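Carboxypeptidase 1 (Deinococcus radiodurans str. R1, PDB 5GIV) is a metal-dependent carboxypeptidase of the M32 family that probably removes amino acids one by one, with broad specificity, from the C-terminus of peptides. Local coordinates at residues A[196-201]-A[337-342]. Residues are numbered along the deposited sequence; the frame is centred on the assembly and turned at random.
Sequences PRTDFL and YRAVNT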
ATOM      1  N   PRO A 196      23.862  26.209  22.886  1.00 17.19           N
ATOM      2  CA  PRO A 196      25.020  25.994  22.018  1.00 17.20           C
ATOM      3  C   PRO A 196      24.745  26.560  20.634  1.00 17.23           C
ATOM      4  O   PRO A 196      23.615  26.902  20.285  1.00 17.23           O
ATOM      5  CB  PRO A 196      25.155  24.474  21.982  1.00 17.19           C
ATOM      6  CG  PRO A 196      23.729  23.987  22.175  1.00 17.17           C
ATOM      7  CD  PRO A 196      23.099  24.973  23.124  1.00 17.17           C
ATOM      8  N   ARG A 197      25.794  26.620  19.821  1.00 18.97           N
ATOM      9  CA  ARG A 197      25.618  27.098  18.459  1.00 18.86           C
ATOM     10  C   ARG A 197      24.716  26.142  17.691  1.00 18.88           C
ATOM     11  O   ARG A 197      24.836  24.924  17.814  1.00 18.97           O
ATOM     12  CB  ARG A 197      26.975  27.235  17.764  1.00 18.79           C
ATOM     13  CG  ARG A 197      26.863  27.733  16.331  1.00 18.69           C
ATOM     14  CD  ARG A 197      28.183  27.711  15.577  1.00 18.63           C
ATOM     15  NE  ARG A 197      27.974  28.079  14.183  1.00 18.56           N
ATOM     16  CZ  ARG A 197      28.795  27.768  13.188  1.00 18.54           C
ATOM     17  NH1 ARG A 197      29.913  27.081  13.424  1.00 18.56           N
ATOM     18  NH2 ARG A 197      28.491  28.136  11.949  1.00 18.50           N
ATOM     19  N   THR A 198      23.789  26.697  16.911  1.00 22.00           N
ATOM     20  CA  THR A 198      22.874  25.882  16.118  1.00 22.02           C
ATOM     21  C   THR A 198      22.716  26.345  14.675  1.00 21.94           C
ATOM     22  O   THR A 198      22.110  25.612  13.883  1.00 21.94           O
ATOM     23  CB  THR A 198      21.471  25.835  16.763  1.00 22.02           C
ATOM     24  OG1 THR A 198      20.950  27.163  16.867  1.00 21.93           O
ATOM     25  CG2 THR A 198      21.498  25.192  18.150  1.00 22.11           C
ATOM     26  N   ASP A 199      23.255  27.507  14.297  1.00 21.55           N
ATOM     27  CA  ASP A 199      22.934  28.087  12.993  1.00 21.49           C
ATOM     28  C   ASP A 199      23.343  27.189  11.830  1.00 21.51           C
ATOM     29  O   ASP A 199      22.737  27.261  10.758  1.00 21.47           O
ATOM     30  CB  ASP A 199      23.615  29.448  12.842  1.00 21.42           C
ATOM     31  CG  ASP A 199      25.138  29.336  12.848  1.00 21.41           C
ATOM     32  OD1 ASP A 199      25.714  28.984  11.799  1.00 21.41           O
ATOM     33  OD2 ASP A 199      25.754  29.593  13.905  1.00 21.41           O
ATOM     34  N   PHE A 200      24.364  26.344  12.003  1.00 18.98           N
ATOM     35  CA  PHE A 200      24.787  25.499  10.891  1.00 19.01           C
ATOM     36  C   PHE A 200      23.714  24.495  10.502  1.00 19.06           C
ATOM     37  O   PHE A 200      23.755  23.962   9.388  1.00 19.08           O
ATOM     38  CB  PHE A 200      26.098  24.772  11.218  1.00 19.05           C
ATOM     39  CG  PHE A 200      26.051  23.990  12.487  1.00 19.13           C
ATOM     40  CD1 PHE A 200      25.597  22.682  12.491  1.00 19.20           C
ATOM     41  CD2 PHE A 200      26.459  24.561  13.675  1.00 19.12           C
ATOM     42  CE1 PHE A 200      25.536  21.967  13.658  1.00 19.27           C
ATOM     43  CE2 PHE A 200      26.410  23.855  14.840  1.00 19.21           C
ATOM     44  CZ  PHE A 200      25.947  22.554  14.840  1.00 19.30           C
ATOM     45  N   LEU A 201      22.763  24.214  11.398  1.00 17.38           N
ATOM     46  CA  LEU A 201      21.641  23.344  11.055  1.00 17.38           C
ATOM     47  C   LEU A 201      20.682  23.984  10.059  1.00 17.41           C
ATOM     48  O   LEU A 201      19.850  23.275   9.485  1.00 17.42           O
ATOM     49  CB  LEU A 201      20.883  22.945  12.321  1.00 17.34           C
ATOM     50  CG  LEU A 201      21.722  22.149  13.333  1.00 17.30           C
ATOM     51  CD1 LEU A 201      20.958  21.934  14.644  1.00 17.27           C
ATOM     52  CD2 LEU A 201      22.188  20.831  12.736  1.00 17.30           C
ATOM     53  N   TYR A 337      26.975  17.399  18.525  1.00 21.23           N
ATOM     54  CA  TYR A 337      26.383  16.740  19.686  1.00 21.32           C
ATOM     55  C   TYR A 337      25.631  17.729  20.568  1.00 21.32           C
ATOM     56  O   TYR A 337      24.549  17.415  21.080  1.00 21.34           O
ATOM     57  CB  TYR A 337      27.454  16.012  20.499  1.00 21.45           C
ATOM     58  CG  TYR A 337      27.027  15.731  21.924  1.00 21.58           C
ATOM     59  CD1 TYR A 337      26.115  14.734  22.216  1.00 21.63           C
ATOM     60  CD2 TYR A 337      27.536  16.482  22.979  1.00 21.65           C
ATOM     61  CE1 TYR A 337      25.718  14.486  23.519  1.00 21.75           C
ATOM     62  CE2 TYR A 337      27.153  16.240  24.285  1.00 21.77           C
ATOM     63  CZ  TYR A 337      26.248  15.245  24.551  1.00 21.83           C
ATOM     64  OH  TYR A 337      25.869  15.012  25.853  1.00 21.98           O
ATOM     65  N   ARG A 338      26.184  18.920  20.776  1.00 27.23           N
ATOM     66  CA  ARG A 338      25.482  19.875  21.625  1.00 27.24           C
ATOM     67  C   ARG A 338      24.239  20.422  20.935  1.00 27.10           C
ATOM     68  O   ARG A 338      23.235  20.697  21.600  1.00 27.09           O
ATOM     69  CB  ARG A 338      26.410  21.016  22.031  1.00 27.23           C
ATOM     70  CG  ARG A 338      27.672  20.555  22.728  1.00 27.36           C
ATOM     71  CD  ARG A 338      28.653  21.709  22.891  1.00 27.30           C
ATOM     72  NE  ARG A 338      28.612  22.263  24.238  1.00 27.38           N
ATOM     73  CZ  ARG A 338      29.407  21.856  25.221  1.00 27.53           C
ATOM     74  NH1 ARG A 338      30.308  20.902  24.992  1.00 27.60           N
ATOM     75  NH2 ARG A 338      29.310  22.402  26.430  1.00 27.61           N
ATOM     76  N   ALA A 339      24.280  20.568  19.611  1.00 21.16           N
ATOM     77  CA  ALA A 339      23.179  21.199  18.902  1.00 21.05           C
ATOM     78  C   ALA A 339      21.916  20.349  18.899  1.00 21.05           C
ATOM     79  O   ALA A 339      20.816  20.898  18.771  1.00 20.99           O
ATOM     80  CB  ALA A 339      23.597  21.512  17.470  1.00 20.96           C
ATOM     81  N   VAL A 340      22.039  19.026  19.048  1.00 17.18           N
ATOM     82  CA  VAL A 340      20.866  18.160  19.085  1.00 17.18           C
ATOM     83  C   VAL A 340      20.272  18.076  20.482  1.00 17.16           C
ATOM     84  O   VAL A 340      19.339  17.293  20.700  1.00 17.15           O
ATOM     85  CB  VAL A 340      21.164  16.733  18.567  1.00 17.19           C
ATOM     86  CG1 VAL A 340      21.873  16.770  17.206  1.00 17.21           C
ATOM     87  CG2 VAL A 340      21.925  15.910  19.597  1.00 17.18           C
ATOM     88  N   ASN A 341      20.832  18.793  21.452  1.00 17.15           N
ATOM     89  CA  ASN A 341      20.396  18.751  22.841  1.00 17.13           C
ATOM     90  C   ASN A 341      20.090  20.143  23.373  1.00 17.13           C
ATOM     91  O   ASN A 341      20.364  20.454  24.535  1.00 17.12           O
ATOM     92  CB  ASN A 341      21.437  18.072  23.731  1.00 17.14           C
ATOM     93  CG  ASN A 341      21.578  16.592  23.445  1.00 17.15           C
ATOM     94  OD1 ASN A 341      20.649  15.816  23.677  1.00 17.14           O
ATOM     95  ND2 ASN A 341      22.753  16.184  22.971  1.00 17.16           N
ATOM     96  N   THR A 342      19.525  21.013  22.541  1.00 19.84           N
ATOM     97  CA  THR A 342      19.073  22.298  23.047  1.00 19.81           C
ATOM     98  C   THR A 342      17.757  22.147  23.804  1.00 19.81           C
ATOM     99  O   THR A 342      17.022  21.175  23.635  1.00 19.78           O
ATOM    100  CB  THR A 342      18.899  23.304  21.913  1.00 19.67           C
ATOM    101  OG1 THR A 342      17.687  23.014  21.205  1.00 19.57           O
ATOM    102  CG2 THR A 342      20.108  23.333  20.979  1.00 19.66           C
TER
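Ala339 sets its methyl group into a shallow cup formed by 196-201: CB lies 3.6 Å from Arg197 O and 3.7 Å from Phe200 CZ, with Leu201 CD1 at 3.9 Å. The ring meets this methyl obliquely through its far end, because chi1 of 54° places CG between the backbone N and the carbonyl carbon and swings the ring tip toward the helix. Arg197 lies along the ring's edge, with NE in the ring plane. Phe200 CD2 sits over one face of the Arg197 guanidinium, displaced toward its rim, and the same guanidinium forms a two-pronged salt bridge with Asp199, NE to OD2 at 2.7 Å and NH2 to OD1, both carboxylate oxygens staying near the guanidinium plane.

A second patch is built on Pro196, whose CG approaches Arg338 O at 3.4 Å in van der Waals contact and Thr342 CG2 at 3.9 Å, while its CB touches Arg338 CB. Arg338 O accepts the backbone N-H of Asn341 as the chain leaves the helix. The methyl groups of Thr198 and Thr342 meet tip to tip, CG2 to CG2 at 3.7 Å. Beyond CB, Arg338 turns elsewhere, its NH1 forming a salt bridge with Glu334.

The contact is thus mainly van der Waals packing of methyl and methylene groups, two of them against backbone carbonyls, remote from the zinc site. The loop between helices 169-193 and 207-221 packs on the C-terminal end of helix 333-339 and the residues just after it, within the mainly helical M32 carboxypeptidase fold.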